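Local coordinates for SAM-dependent O-methyltransferase (Leptospira interrogans, PDB 2HNK), which probably transfers methyl groups from S-adenosylmethionine to oxygen atoms of its substrates, and is seen here with the product S-adenosylhomocysteine bound, at residues S74-A79 and K106-E111; R31-T36 and A101-K106; L37-M42 and E95-V100. One frame throughout, in Å; residues are numbered along the deposited sequence.

Contact 1: S74-A79 and K106-E111; sequences SSLCFA and KENGLE. With SAH (S-adenosyl-L-homocysteine), chain O.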
loop_
_atom_site.group_PDB
_atom_site.type_symbol
_atom_site.label_atom_id
_atom_site.label_comp_id
_atom_site.label_asym_id
_atom_site.label_seq_id
_atom_site.Cartn_x
_atom_site.Cartn_y
_atom_site.Cartn_z
ATOM N N SER C 74 10.612 9.135 -8.652
ATOM C CA SER C 74 9.867 7.903 -8.459
ATOM C C SER C 74 10.587 6.713 -9.082
ATOM O O SER C 74 10.626 5.632 -8.489
ATOM C CB SER C 74 8.427 8.026 -8.988
ATOM O OG SER C 74 8.380 8.291 -10.378
ATOM N N SER C 75 11.181 6.923 -10.260
ATOM C CA SER C 75 11.945 5.868 -10.952
ATOM C C SER C 75 13.138 5.426 -10.105
ATOM O O SER C 75 13.488 4.254 -10.085
ATOM C CB SER C 75 12.399 6.324 -12.352
ATOM O OG SER C 75 13.300 7.413 -12.278
ATOM N N LEU C 76 13.738 6.384 -9.403
ATOM C CA LEU C 76 14.818 6.132 -8.445
ATOM C C LEU C 76 14.334 5.229 -7.309
ATOM O O LEU C 76 15.049 4.321 -6.890
ATOM C CB LEU C 76 15.298 7.466 -7.884
ATOM C CG LEU C 76 16.758 7.894 -7.759
ATOM C CD1 LEU C 76 17.646 7.411 -8.911
ATOM C CD2 LEU C 76 16.807 9.424 -7.612
ATOM N N CYS C 77 13.106 5.461 -6.839
ATOM C CA CYS C 77 12.504 4.626 -5.797
ATOM C C CYS C 77 12.182 3.222 -6.291
ATOM O O CYS C 77 12.491 2.249 -5.616
ATOM C CB CYS C 77 11.246 5.281 -5.220
ATOM S SG CYS C 77 11.596 6.856 -4.463
ATOM N N PHE C 78 11.548 3.125 -7.458
ATOM C CA PHE C 78 11.285 1.834 -8.079
ATOM C C PHE C 78 12.573 1.064 -8.351
ATOM O O PHE C 78 12.655 -0.116 -8.025
ATOM C CB PHE C 78 10.515 1.994 -9.392
ATOM C CG PHE C 78 9.081 2.410 -9.216
ATOM C CD1 PHE C 78 8.610 3.586 -9.795
ATOM C CD2 PHE C 78 8.198 1.624 -8.478
ATOM C CE1 PHE C 78 7.279 3.982 -9.642
ATOM C CE2 PHE C 78 6.867 2.014 -8.311
ATOM C CZ PHE C 78 6.407 3.199 -8.904
ATOM N N ALA C 79 13.570 1.738 -8.934
ATOM C CA ALA C 79 14.819 1.091 -9.343
ATOM C C ALA C 79 15.598 0.520 -8.168
ATOM O O ALA C 79 16.118 -0.592 -8.267
ATOM C CB ALA C 79 15.699 2.034 -10.186
ATOM N N LYS C 106 22.618 7.486 -12.545
ATOM C CA LYS C 106 24.060 7.248 -12.575
ATOM C C LYS C 106 24.700 7.465 -11.211
ATOM O O LYS C 106 25.515 6.648 -10.779
ATOM C CB LYS C 106 24.747 8.118 -13.632
ATOM C CG LYS C 106 26.173 7.681 -13.973
ATOM C CD LYS C 106 26.776 8.530 -15.097
ATOM C CE LYS C 106 26.129 8.263 -16.470
ATOM N NZ LYS C 106 26.400 6.885 -16.989
ATOM N N GLU C 107 24.326 8.556 -10.542
ATOM C CA GLU C 107 24.782 8.843 -9.170
ATOM C C GLU C 107 24.517 7.679 -8.221
ATOM O O GLU C 107 25.292 7.423 -7.303
ATOM C CB GLU C 107 24.100 10.095 -8.613
ATOM C CG GLU C 107 24.774 11.409 -8.990
ATOM C CD GLU C 107 24.305 12.597 -8.136
ATOM O OE1 GLU C 107 23.783 12.373 -7.019
ATOM O OE2 GLU C 107 24.469 13.757 -8.580
ATOM N N ASN C 108 23.420 6.972 -8.454
ATOM C CA ASN C 108 22.998 5.903 -7.572
ATOM C C ASN C 108 23.320 4.512 -8.111
ATOM O O ASN C 108 22.939 3.511 -7.506
ATOM C CB ASN C 108 21.508 6.060 -7.251
ATOM C CG ASN C 108 21.233 7.277 -6.385
ATOM O OD1 ASN C 108 21.425 7.243 -5.173
ATOM N ND2 ASN C 108 20.798 8.360 -7.004
ATOM N N GLY C 109 24.023 4.467 -9.247
ATOM C CA GLY C 109 24.487 3.217 -9.853
ATOM C C GLY C 109 23.372 2.275 -10.273
ATOM O O GLY C 109 23.529 1.055 -10.186
ATOM N N LEU C 110 22.261 2.843 -10.741
ATOM C CA LEU C 110 21.039 2.080 -11.023
ATOM C C LEU C 110 20.696 1.944 -12.509
ATOM O O LEU C 110 19.700 1.302 -12.858
ATOM C CB LEU C 110 19.842 2.711 -10.286
ATOM C CG LEU C 110 19.873 2.685 -8.750
ATOM C CD1 LEU C 110 18.925 3.730 -8.173
ATOM C CD2 LEU C 110 19.556 1.291 -8.216
ATOM N N GLU C 111 21.511 2.541 -13.378
ATOM C CA GLU C 111 21.242 2.552 -14.822
ATOM C C GLU C 111 21.033 1.183 -15.449
ATOM O O GLU C 111 20.203 1.030 -16.354
ATOM C CB GLU C 111 22.345 3.278 -15.569
ATOM C CG GLU C 111 22.266 4.785 -15.452
ATOM C CD GLU C 111 23.421 5.456 -16.143
ATOM O OE1 GLU C 111 23.188 6.117 -17.179
ATOM O OE2 GLU C 111 24.560 5.299 -15.663
HETATM N N SAH O . 7.109 10.532 -11.833
HETATM C CA SAH O . 7.702 11.905 -11.781
HETATM C CB SAH O . 6.617 12.954 -12.027
HETATM C CG SAH O . 5.985 12.887 -13.419
HETATM S SD SAH O . 5.524 14.544 -13.968
HETATM C C SAH O . 8.478 12.198 -10.486
HETATM O O SAH O . 9.122 13.243 -10.352
HETATM O OXT SAH O . 8.489 11.404 -9.547
HETATM C "C5'" SAH O . 4.883 14.001 -15.574
HETATM C "C4'" SAH O . 5.936 13.753 -16.650
HETATM O "O4'" SAH O . 5.317 13.098 -17.739
HETATM C "C3'" SAH O . 6.548 15.033 -17.193
HETATM O "O3'" SAH O . 7.950 14.929 -17.110
HETATM C "C2'" SAH O . 6.139 15.113 -18.651
HETATM O "O2'" SAH O . 7.228 15.518 -19.454
HETATM C "C1'" SAH O . 5.724 13.679 -18.963
HETATM N N9 SAH O . 4.668 13.570 -19.994
HETATM C C8 SAH O . 3.678 14.473 -20.316
HETATM N N7 SAH O . 2.940 13.965 -21.334
HETATM C C5 SAH O . 3.438 12.749 -21.665
HETATM C C6 SAH O . 3.079 11.797 -22.621
HETATM N N6 SAH O . 2.054 12.003 -23.438
HETATM N N1 SAH O . 3.805 10.625 -22.725
HETATM C C2 SAH O . 4.877 10.386 -21.885
HETATM N N3 SAH O . 5.229 11.331 -20.939
HETATM C C4 SAH O . 4.526 12.493 -20.833
#
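L76 CD1 wedges between N108 and L110, 3.8 Å from N108 ND2 and 4.0 Å from L110 CD1, and its side chain crosses both of theirs at about a right angle. Beside it the methyl of A79 lies 4.2 Å from L110 CD1, while the other branch of L110 reaches the helix backbone, CD2 sitting 3.9 Å from A79 O; a side chain as small as alanine suits this close approach. Behind L76 the packing continues into F27, L30, Y104 and W105. Helices 73-81 and 95-107 follow successive strands of the Rossmann-like sheet. Helix 95-107 ends in a Schellman motif: G109, with phi at 62°, reverses the chain and returns L110 to the neighbouring helix. N108 borders the apolar patch, its ND2 bonded to Y104 O and S26 OG. The far side of the turn touches nothing of segment 74-79: there, within 106-111 itself, K106 NZ is salt-bridged to the syn lone pair of E111 OE2 at 2.8 Å, and E111 OE1 pairs with R102. At the ligand end S74 OG, turned between backbone N and carbonyl carbon (chi1 61°), accepts from SAH N at 3.0 Å and pairs with E66 OE2; S74 N donates to SAH OXT.

Contact 2: R31-T36 and A101-K106; sequences RKETGT and ARKYWK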
loop_
_atom_site.group_PDB
_atom_site.type_symbol
_atom_site.label_atom_id
_atom_site.label_comp_id
_atom_site.label_asym_id
_atom_site.label_seq_id
_atom_site.Cartn_x
_atom_site.Cartn_y
_atom_site.Cartn_z
ATOM N N ARG C 31 15.574 16.363 -5.153
ATOM C CA ARG C 31 14.400 17.143 -4.763
ATOM C C ARG C 31 14.714 18.640 -4.741
ATOM O O ARG C 31 13.933 19.450 -5.243
ATOM C CB ARG C 31 13.844 16.672 -3.413
ATOM C CG ARG C 31 13.336 15.236 -3.421
ATOM C CD ARG C 31 12.318 14.962 -2.315
ATOM N NE ARG C 31 12.930 14.817 -0.996
ATOM C CZ ARG C 31 12.775 15.675 0.010
ATOM N NH1 ARG C 31 12.012 16.748 -0.139
ATOM N NH2 ARG C 31 13.379 15.454 1.174
ATOM N N LYS C 32 15.866 18.990 -4.171
ATOM C CA LYS C 32 16.349 20.373 -4.163
ATOM C C LYS C 32 16.544 20.903 -5.586
ATOM O O LYS C 32 16.102 22.011 -5.901
ATOM C CB LYS C 32 17.644 20.508 -3.356
ATOM C CG LYS C 32 17.467 20.328 -1.862
ATOM C CD LYS C 32 18.792 20.488 -1.119
ATOM C CE LYS C 32 18.590 20.341 0.388
ATOM N NZ LYS C 32 19.872 20.139 1.136
ATOM N N GLU C 33 17.185 20.103 -6.442
ATOM C CA GLU C 33 17.394 20.482 -7.840
ATOM C C GLU C 33 16.067 20.703 -8.569
ATOM O O GLU C 33 15.915 21.681 -9.297
ATOM C CB GLU C 33 18.251 19.449 -8.579
ATOM C CG GLU C 33 18.687 19.917 -9.961
ATOM C CD GLU C 33 19.641 18.971 -10.663
ATOM O OE1 GLU C 33 20.396 18.232 -9.997
ATOM O OE2 GLU C 33 19.648 18.984 -11.907
ATOM N N THR C 34 15.118 19.793 -8.360
ATOM C CA THR C 34 13.785 19.885 -8.952
ATOM C C THR C 34 13.016 21.105 -8.432
ATOM O O THR C 34 12.268 21.726 -9.184
ATOM C CB THR C 34 12.967 18.584 -8.709
ATOM O OG1 THR C 34 13.696 17.464 -9.218
ATOM C CG2 THR C 34 11.608 18.641 -9.401
ATOM N N GLY C 35 13.214 21.434 -7.150
ATOM C CA GLY C 35 12.602 22.608 -6.509
ATOM C C GLY C 35 12.935 23.932 -7.184
ATOM O O GLY C 35 12.182 24.902 -7.082
ATOM N N THR C 36 14.072 23.965 -7.874
ATOM C CA THR C 36 14.497 25.115 -8.663
ATOM C C THR C 36 13.622 25.293 -9.912
ATOM O O THR C 36 13.415 26.420 -10.382
ATOM C CB THR C 36 15.981 24.962 -9.057
ATOM O OG1 THR C 36 16.796 25.113 -7.887
ATOM C CG2 THR C 36 16.395 25.991 -10.085
ATOM N N ALA C 101 17.008 13.069 -14.665
ATOM C CA ALA C 101 16.758 11.723 -14.143
ATOM C C ALA C 101 17.995 10.830 -14.259
ATOM O O ALA C 101 18.451 10.284 -13.259
ATOM C CB ALA C 101 15.564 11.087 -14.836
ATOM N N ARG C 102 18.548 10.709 -15.471
ATOM C CA ARG C 102 19.721 9.857 -15.701
ATOM C C ARG C 102 20.942 10.284 -14.896
ATOM O O ARG C 102 21.713 9.445 -14.427
ATOM C CB ARG C 102 20.070 9.760 -17.189
ATOM C CG ARG C 102 21.188 8.761 -17.445
ATOM C CD ARG C 102 21.454 8.545 -18.918
ATOM N NE ARG C 102 20.356 7.870 -19.611
ATOM C CZ ARG C 102 20.057 6.580 -19.495
ATOM N NH1 ARG C 102 20.747 5.796 -18.669
ATOM N NH2 ARG C 102 19.052 6.073 -20.200
ATOM N N LYS C 103 21.114 11.590 -14.729
ATOM C CA LYS C 103 22.135 12.109 -13.832
ATOM C C LYS C 103 22.047 11.406 -12.468
ATOM O O LYS C 103 23.054 10.959 -11.926
ATOM C CB LYS C 103 21.980 13.620 -13.678
ATOM C CG LYS C 103 22.926 14.245 -12.670
ATOM C CD LYS C 103 22.491 15.647 -12.338
ATOM C CE LYS C 103 23.318 16.199 -11.209
ATOM N NZ LYS C 103 23.036 17.647 -10.995
ATOM N N TYR C 104 20.833 11.277 -11.939
ATOM C CA TYR C 104 20.639 10.665 -10.618
ATOM C C TYR C 104 20.636 9.143 -10.638
ATOM O O TYR C 104 21.112 8.526 -9.691
ATOM C CB TYR C 104 19.421 11.258 -9.908
ATOM C CG TYR C 104 19.712 12.664 -9.470
ATOM C CD1 TYR C 104 19.426 13.748 -10.306
ATOM C CD2 TYR C 104 20.338 12.916 -8.238
ATOM C CE1 TYR C 104 19.730 15.051 -9.918
ATOM C CE2 TYR C 104 20.650 14.212 -7.845
ATOM C CZ TYR C 104 20.346 15.274 -8.691
ATOM O OH TYR C 104 20.645 16.561 -8.300
ATOM N N TRP C 105 20.129 8.542 -11.714
ATOM C CA TRP C 105 20.288 7.103 -11.915
ATOM C C TRP C 105 21.778 6.710 -11.850
ATOM O O TRP C 105 22.147 5.733 -11.181
ATOM C CB TRP C 105 19.710 6.660 -13.263
ATOM C CG TRP C 105 18.253 6.956 -13.481
ATOM C CD1 TRP C 105 17.295 7.176 -12.523
ATOM C CD2 TRP C 105 17.574 7.008 -14.744
ATOM N NE1 TRP C 105 16.072 7.375 -13.114
ATOM C CE2 TRP C 105 16.211 7.277 -14.474
ATOM C CE3 TRP C 105 17.985 6.857 -16.077
ATOM C CZ2 TRP C 105 15.253 7.411 -15.491
ATOM C CZ3 TRP C 105 17.036 6.992 -17.092
ATOM C CH2 TRP C 105 15.681 7.262 -16.791
ATOM N N LYS C 106 22.618 7.486 -12.545
ATOM C CA LYS C 106 24.060 7.248 -12.575
ATOM C C LYS C 106 24.700 7.465 -11.211
ATOM O O LYS C 106 25.515 6.648 -10.779
ATOM C CB LYS C 106 24.747 8.118 -13.632
ATOM C CG LYS C 106 26.173 7.681 -13.973
ATOM C CD LYS C 106 26.776 8.530 -15.097
ATOM C CE LYS C 106 26.129 8.263 -16.470
ATOM N NZ LYS C 106 26.400 6.885 -16.989
#
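E33 lays its carboxylate against the hydroxyl edge of the Y104 ring and meets the end of K103 coming the other way, so that a single oxygen, OE1, takes both polar bonds of the contact. The contact joins helix 25-35, one of the helices that precede the first strand of the Rossmann-like methyltransferase domain, to helix 95-107, which flanks the sheet. The backbones stand well apart, with E33 CA and Y104 CA 10.7 Å from each other, and long polar side chains suit such a gap. With CG anti to the backbone N (chi1 -170°) and the chain extended beyond it, E33 reaches out to meet the longer Y104 side chain; K103 is equally stretched. Y104 OH donates to E33 OE1, although the refined separation of 2.4 Å is very short and its exact value doubtful. The carboxylate is turned 56° from the ring plane, with E33 CD lying in that plane at the ring's edge. Tyrosine fits here because its ring is buried against L30 and L76 while its hydroxyl reaches the polar rim, where K29 NZ is a further, weak partner. The lysines nearby would probably favour the ionised form of E33. On the outer rim K103 NZ reaches E33 OE1 at 2.9 Å in a salt bridge, approaching on the syn side but 29° out of the carboxylate plane.

Contact 3: L37-M42 and E95-V100; sequences LAQANM and EEWTNV. With SAH (S-adenosyl-L-homocysteine), chain O.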
loop_
_atom_site.group_PDB
_atom_site.type_symbol
_atom_site.label_atom_id
_atom_site.label_comp_id
_atom_site.label_asym_id
_atom_site.label_seq_id
_atom_site.Cartn_x
_atom_site.Cartn_y
_atom_site.Cartn_z
ATOM N N LEU C 37 13.102 24.184 -10.435
ATOM C CA LEU C 37 12.297 24.207 -11.658
ATOM C C LEU C 37 10.860 24.654 -11.383
ATOM O O LEU C 37 10.317 24.390 -10.307
ATOM C CB LEU C 37 12.319 22.840 -12.337
ATOM C CG LEU C 37 13.646 22.067 -12.333
ATOM C CD1 LEU C 37 13.452 20.709 -12.990
ATOM C CD2 LEU C 37 14.787 22.833 -13.004
ATOM N N ALA C 38 10.259 25.346 -12.353
ATOM C CA ALA C 38 8.880 25.850 -12.235
ATOM C C ALA C 38 7.883 24.730 -11.928
ATOM O O ALA C 38 7.006 24.880 -11.075
ATOM C CB ALA C 38 8.468 26.606 -13.506
ATOM N N GLN C 39 8.040 23.604 -12.619
ATOM C CA GLN C 39 7.175 22.442 -12.423
ATOM C C GLN C 39 7.703 21.578 -11.276
ATOM O O GLN C 39 7.600 20.350 -11.317
ATOM C CB GLN C 39 7.063 21.619 -13.716
ATOM C CG GLN C 39 6.721 22.425 -14.970
ATOM C CD GLN C 39 7.949 22.895 -15.749
ATOM O OE1 GLN C 39 9.051 23.029 -15.206
ATOM N NE2 GLN C 39 7.754 23.153 -17.037
ATOM N N ALA C 40 8.265 22.230 -10.255
ATOM C CA ALA C 40 8.836 21.556 -9.084
ATOM C C ALA C 40 7.811 20.687 -8.368
ATOM O O ALA C 40 8.122 19.568 -7.955
ATOM C CB ALA C 40 9.411 22.575 -8.115
ATOM N N ASN C 41 6.592 21.207 -8.229
ATOM C CA ASN C 41 5.515 20.498 -7.537
ATOM C C ASN C 41 4.994 19.280 -8.313
ATOM O O ASN C 41 4.113 18.554 -7.843
ATOM C CB ASN C 41 4.377 21.463 -7.201
ATOM C CG ASN C 41 3.381 20.870 -6.229
ATOM O OD1 ASN C 41 3.753 20.141 -5.304
ATOM N ND2 ASN C 41 2.104 21.173 -6.437
ATOM N N MET C 42 5.560 19.060 -9.496
ATOM C CA MET C 42 5.233 17.907 -10.322
ATOM C C MET C 42 5.849 16.618 -9.767
ATOM O O MET C 42 5.456 15.516 -10.162
ATOM C CB MET C 42 5.691 18.145 -11.762
ATOM C CG MET C 42 4.948 17.322 -12.786
ATOM S SD MET C 42 4.732 18.136 -14.376
ATOM C CE MET C 42 6.362 18.071 -15.096
ATOM N N GLU C 95 13.399 15.061 -23.202
ATOM C CA GLU C 95 14.831 14.775 -23.156
ATOM C C GLU C 95 15.475 15.535 -22.005
ATOM O O GLU C 95 16.273 14.976 -21.250
ATOM C CB GLU C 95 15.520 15.165 -24.470
ATOM C CG GLU C 95 16.908 14.530 -24.654
ATOM C CD GLU C 95 17.935 15.479 -25.279
ATOM O OE1 GLU C 95 19.145 15.327 -24.981
ATOM O OE2 GLU C 95 17.543 16.379 -26.059
ATOM N N GLU C 96 15.111 16.811 -21.893
ATOM C CA GLU C 96 15.647 17.719 -20.892
ATOM C C GLU C 96 15.512 17.177 -19.465
ATOM O O GLU C 96 16.493 17.127 -18.725
ATOM C CB GLU C 96 14.965 19.084 -21.005
ATOM C CG GLU C 96 15.468 20.108 -20.001
ATOM C CD GLU C 96 14.886 21.499 -20.218
ATOM O OE1 GLU C 96 13.695 21.606 -20.583
ATOM O OE2 GLU C 96 15.616 22.494 -20.011
ATOM N N TRP C 97 14.301 16.776 -19.092
ATOM C CA TRP C 97 14.027 16.332 -17.725
ATOM C C TRP C 97 14.555 14.948 -17.439
ATOM O O TRP C 97 15.026 14.686 -16.336
ATOM C CB TRP C 97 12.540 16.409 -17.412
ATOM C CG TRP C 97 12.058 17.813 -17.353
ATOM C CD1 TRP C 97 12.777 18.917 -16.969
ATOM C CD2 TRP C 97 10.745 18.279 -17.668
ATOM N NE1 TRP C 97 11.988 20.042 -17.036
ATOM C CE2 TRP C 97 10.734 19.678 -17.455
ATOM C CE3 TRP C 97 9.569 17.649 -18.092
ATOM C CZ2 TRP C 97 9.596 20.459 -17.666
ATOM C CZ3 TRP C 97 8.432 18.430 -18.303
ATOM C CH2 TRP C 97 8.458 19.822 -18.090
ATOM N N THR C 98 14.506 14.070 -18.435
ATOM C CA THR C 98 15.053 12.737 -18.258
ATOM C C THR C 98 16.585 12.747 -18.276
ATOM O O THR C 98 17.218 11.799 -17.799
ATOM C CB THR C 98 14.448 11.696 -19.236
ATOM O OG1 THR C 98 14.737 12.064 -20.589
ATOM C CG2 THR C 98 12.931 11.606 -19.039
ATOM N N ASN C 99 17.172 13.833 -18.789
ATOM C CA ASN C 99 18.603 14.075 -18.619
ATOM C C ASN C 99 18.983 14.327 -17.157
ATOM O O ASN C 99 20.067 13.911 -16.715
ATOM C CB ASN C 99 19.101 15.214 -19.520
ATOM C CG ASN C 99 19.294 14.777 -20.961
ATOM O OD1 ASN C 99 19.389 13.588 -21.246
ATOM N ND2 ASN C 99 19.349 15.740 -21.878
ATOM N N VAL C 100 18.099 15.001 -16.416
ATOM C CA VAL C 100 18.259 15.150 -14.965
ATOM C C VAL C 100 18.061 13.794 -14.278
ATOM O O VAL C 100 18.861 13.407 -13.429
ATOM C CB VAL C 100 17.288 16.195 -14.350
ATOM C CG1 VAL C 100 17.568 16.383 -12.831
ATOM C CG2 VAL C 100 17.378 17.523 -15.090
HETATM N N SAH O . 7.109 10.532 -11.833
HETATM C CA SAH O . 7.702 11.905 -11.781
HETATM C CB SAH O . 6.617 12.954 -12.027
HETATM C CG SAH O . 5.985 12.887 -13.419
HETATM S SD SAH O . 5.524 14.544 -13.968
HETATM C C SAH O . 8.478 12.198 -10.486
HETATM O O SAH O . 9.122 13.243 -10.352
HETATM O OXT SAH O . 8.489 11.404 -9.547
HETATM C "C5'" SAH O . 4.883 14.001 -15.574
HETATM C "C4'" SAH O . 5.936 13.753 -16.650
HETATM O "O4'" SAH O . 5.317 13.098 -17.739
HETATM C "C3'" SAH O . 6.548 15.033 -17.193
HETATM O "O3'" SAH O . 7.950 14.929 -17.110
HETATM C "C2'" SAH O . 6.139 15.113 -18.651
HETATM O "O2'" SAH O . 7.228 15.518 -19.454
HETATM C "C1'" SAH O . 5.724 13.679 -18.963
HETATM N N9 SAH O . 4.668 13.570 -19.994
HETATM C C8 SAH O . 3.678 14.473 -20.316
HETATM N N7 SAH O . 2.940 13.965 -21.334
HETATM C C5 SAH O . 3.438 12.749 -21.665
HETATM C C6 SAH O . 3.079 11.797 -22.621
HETATM N N6 SAH O . 2.054 12.003 -23.438
HETATM N N1 SAH O . 3.805 10.625 -22.725
HETATM C C2 SAH O . 4.877 10.386 -21.885
HETATM N N3 SAH O . 5.229 11.331 -20.939
HETATM C C4 SAH O . 4.526 12.493 -20.833
#
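L37 and W97 bring the two backbones closest, yet their CA atoms are still 10.1 Å apart, and the gap is filled by side chains. Segment 37-42 is a loop after helix 25-35 that closes into a 3-10 turn at 40-42, with M42 N bonded to Q39 O; segment 95-100 is the beginning of helix 95-107. From that helix W97 alone reaches across, its large indole meeting three loop residues. Q39 comes to the rim of its six-membered ring: bent at chi2 (93°), the side chain sets NE2 3.3 Å from W97 CZ2, near the indole plane, and the amide is turned 82° to the ring. L37 CD1 touches more loosely, 4.4 Å from W97 CD1, and M42 CE lies 3.8 Å from W97 CZ3; both methyl groups approach obliquely. F70 packs edge-to-face with the same indole. This is part of the cofactor pocket of a Rossmann-like methyltransferase, at the carboxyl ends of the parallel strands, where helix 95-107 follows strand 87-92. D92, which ends that strand, is hydrogen-bonded to SAH, and W97 borders the ribose next to it: W97 CE3 is 3.3 Å from SAH O3', and SAH O2' lies in the indole plane at its edge. A flexible thioether suits the place next to W97, where M42 bends toward the ligand sulfur, M42 SD being 3.7 Å from SAH SD; a still shorter approach by M42 CG is doubtful.

In the fold
All three contacts draw on helix 95-107: contact 3 uses its first turns, contact 2 its second half and contact 1 its end with the turn beyond. Contact 1 is partly buried and largely apolar, joining this helix to helix 73-81. Contact 2 is also partly buried but depends on charge and a hydroxyl, reaching across to helix 25-35; the S75–W105 pair and L76 packing on W105 tie it to contact 1. Contact 3 is a surface contact, mixing an aromatic ring with amide and thioether groups. It touches contact 2 where A40 packs on T34 and G35. Contacts 1 and 3 meet SAH at different places, the amino acid end and the ribose and sulfur.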